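Local coordinates for protein putative fimbrium tip subunit Fim1C (Bacteroides ovatus, PDB 4EPS) that probably forms part of the tip of fimbriae, the filamentous cell-surface appendages that mediate adhesion and biofilm formation, at residues Y171-A176 against T185-M190. Numbering follows the deposited sequence.
With SO4 (sulfate ion), chain F.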
# COMPACT_ATOMS: atom_id res chain seq x y z
N TYR A 171 5.71 -4.91 10.28
CA TYR A 171 4.53 -4.47 9.55
C TYR A 171 4.52 -2.96 9.48
O TYR A 171 4.59 -2.30 10.51
CB TYR A 171 3.22 -4.95 10.21
CG TYR A 171 2.89 -6.40 9.95
CD1 TYR A 171 3.55 -7.41 10.65
CD2 TYR A 171 1.95 -6.76 9.00
CE1 TYR A 171 3.29 -8.75 10.38
CE2 TYR A 171 1.67 -8.10 8.73
CZ TYR A 171 2.34 -9.09 9.44
OH TYR A 171 2.11 -10.42 9.21
N ILE A 172 4.49 -2.42 8.28
CA ILE A 172 4.27 -0.98 8.10
C ILE A 172 2.76 -0.88 7.83
O ILE A 172 2.31 -1.19 6.72
CB ILE A 172 5.15 -0.38 6.97
CG1 ILE A 172 6.67 -0.52 7.33
CG2 ILE A 172 4.77 1.08 6.67
CD1 ILE A 172 7.62 -0.55 6.11
N PHE A 173 1.99 -0.52 8.84
CA PHE A 173 0.54 -0.41 8.69
C PHE A 173 0.18 0.88 7.99
O PHE A 173 0.73 1.94 8.33
CB PHE A 173 -0.16 -0.50 10.04
CG PHE A 173 -0.05 -1.87 10.67
CD1 PHE A 173 -0.48 -3.00 9.99
CD2 PHE A 173 0.45 -2.01 11.96
CE1 PHE A 173 -0.40 -4.26 10.58
CE2 PHE A 173 0.50 -3.27 12.57
CZ PHE A 173 0.07 -4.38 11.88
N THR A 174 -0.69 0.78 6.97
CA THR A 174 -1.09 1.92 6.17
C THR A 174 -2.60 2.07 6.09
O THR A 174 -3.33 1.17 6.50
CB THR A 174 -0.55 1.78 4.72
OG1 THR A 174 -1.28 0.74 4.05
CG2 THR A 174 0.98 1.57 4.65
N ASP A 175 -3.05 3.19 5.54
CA ASP A 175 -4.45 3.42 5.22
C ASP A 175 -4.61 2.85 3.80
O ASP A 175 -3.65 2.28 3.25
CB ASP A 175 -4.81 4.94 5.31
CG ASP A 175 -4.15 5.87 4.30
OD1 ASP A 175 -3.41 5.38 3.39
OD2 ASP A 175 -4.33 7.11 4.43
N ALA A 176 -5.79 3.01 3.20
CA ALA A 176 -6.09 2.48 1.86
C ALA A 176 -5.24 3.11 0.76
O ALA A 176 -5.07 2.49 -0.29
CB ALA A 176 -7.57 2.68 1.55
N THR A 185 7.94 3.42 17.16
CA THR A 185 9.02 2.49 16.84
C THR A 185 8.48 1.42 15.89
O THR A 185 7.26 1.25 15.83
CB THR A 185 9.54 1.88 18.20
OG1 THR A 185 10.84 1.32 18.04
CG2 THR A 185 8.62 0.85 18.80
N PRO A 186 9.33 0.65 15.16
CA PRO A 186 8.78 -0.37 14.26
C PRO A 186 7.91 -1.40 14.98
O PRO A 186 8.17 -1.79 16.13
CB PRO A 186 10.04 -1.03 13.67
CG PRO A 186 11.07 0.06 13.69
CD PRO A 186 10.81 0.74 15.02
N TYR A 187 6.83 -1.79 14.30
CA TYR A 187 5.93 -2.84 14.78
C TYR A 187 6.47 -4.13 14.23
O TYR A 187 6.51 -4.27 13.02
CB TYR A 187 4.49 -2.57 14.27
CG TYR A 187 3.52 -3.64 14.71
CD1 TYR A 187 3.39 -4.83 13.99
CD2 TYR A 187 2.75 -3.48 15.86
CE1 TYR A 187 2.49 -5.82 14.39
CE2 TYR A 187 1.87 -4.47 16.29
CZ TYR A 187 1.74 -5.64 15.55
OH TYR A 187 0.88 -6.61 15.97
N VAL A 188 6.86 -5.08 15.09
CA VAL A 188 7.49 -6.32 14.60
C VAL A 188 6.84 -7.55 15.19
O VAL A 188 6.80 -7.71 16.41
CB VAL A 188 9.04 -6.33 14.88
CG1 VAL A 188 9.69 -7.58 14.27
CG2 VAL A 188 9.72 -5.06 14.36
N ALA A 189 6.38 -8.43 14.32
CA ALA A 189 5.84 -9.75 14.69
C ALA A 189 7.04 -10.68 14.91
O ALA A 189 7.86 -10.82 14.01
CB ALA A 189 4.94 -10.28 13.58
N MSE A 190 7.17 -11.26 16.09
CA MSE A 190 8.33 -12.13 16.42
C MSE A 190 7.87 -13.51 16.80
O MSE A 190 6.75 -13.68 17.29
CB MSE A 190 9.11 -11.49 17.57
CG MSE A 190 9.84 -10.22 17.13
SE MSE A 190 10.57 -9.28 18.59
CE MSE A 190 8.88 -8.32 19.31
S SO4 F . -9.23 3.55 5.09
O1 SO4 F . -9.69 2.17 4.97
O2 SO4 F . -9.70 4.27 3.91
O3 SO4 F . -9.83 4.13 6.28
O4 SO4 F . -7.82 3.65 5.12
O HOH W 1 6.52 -0.73 11.67
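Three aromatic side chains, Y171, F173 and Y187, pack together where strand 148-174 ends and the chain returns, after a short loop, in strand 187-190. F173 and Y187 form an edge-to-face pair, ring centroids 4.9 Å apart. F173 brings its CE2 corner over the centre of the Y187 ring, 3.6 Å from Y187 CD1. The planes meet at 58°. Y187 has CG anti to its backbone N (chi1 179°), which swings the ring beside its own carbonyl and in front of F173. Y171 contributes its aliphatic root: CB lies 3.8 Å from Y187 CD1 and also rests on the rim of one F173 face. Farther out, the Y171 ring meets the A189 methyl at its edge, CE1 to CB 3.9 Å.

The backbones share one direct hydrogen bond, from Y171 N to Y187 O (2.9 Å). A water spans Y171 O (2.7 Å) and Y187 N (2.9 Å) in place of a second direct bond, donating to the first and accepting from the second. Segments 171-174 and 187-190 diverge, their directions 130° apart, and beyond Y171 strand 148-174 continues its backbone pairing with strand 261-267 through I172.

H333 makes edge-to-face contacts with both F173 and Y187, while the Y187 hydroxyl bonds to G278 O and Y274 OH. At the far end, A176 N binds a sulfate, probably from the crystallisation liquor, also held by S282 of the second subunit. With one direct backbone bond and one water bridge, this buried fimbrillin-like junction probably owes much to aromatic packing; bonds beyond the two strands satisfy the Y187 hydroxyl.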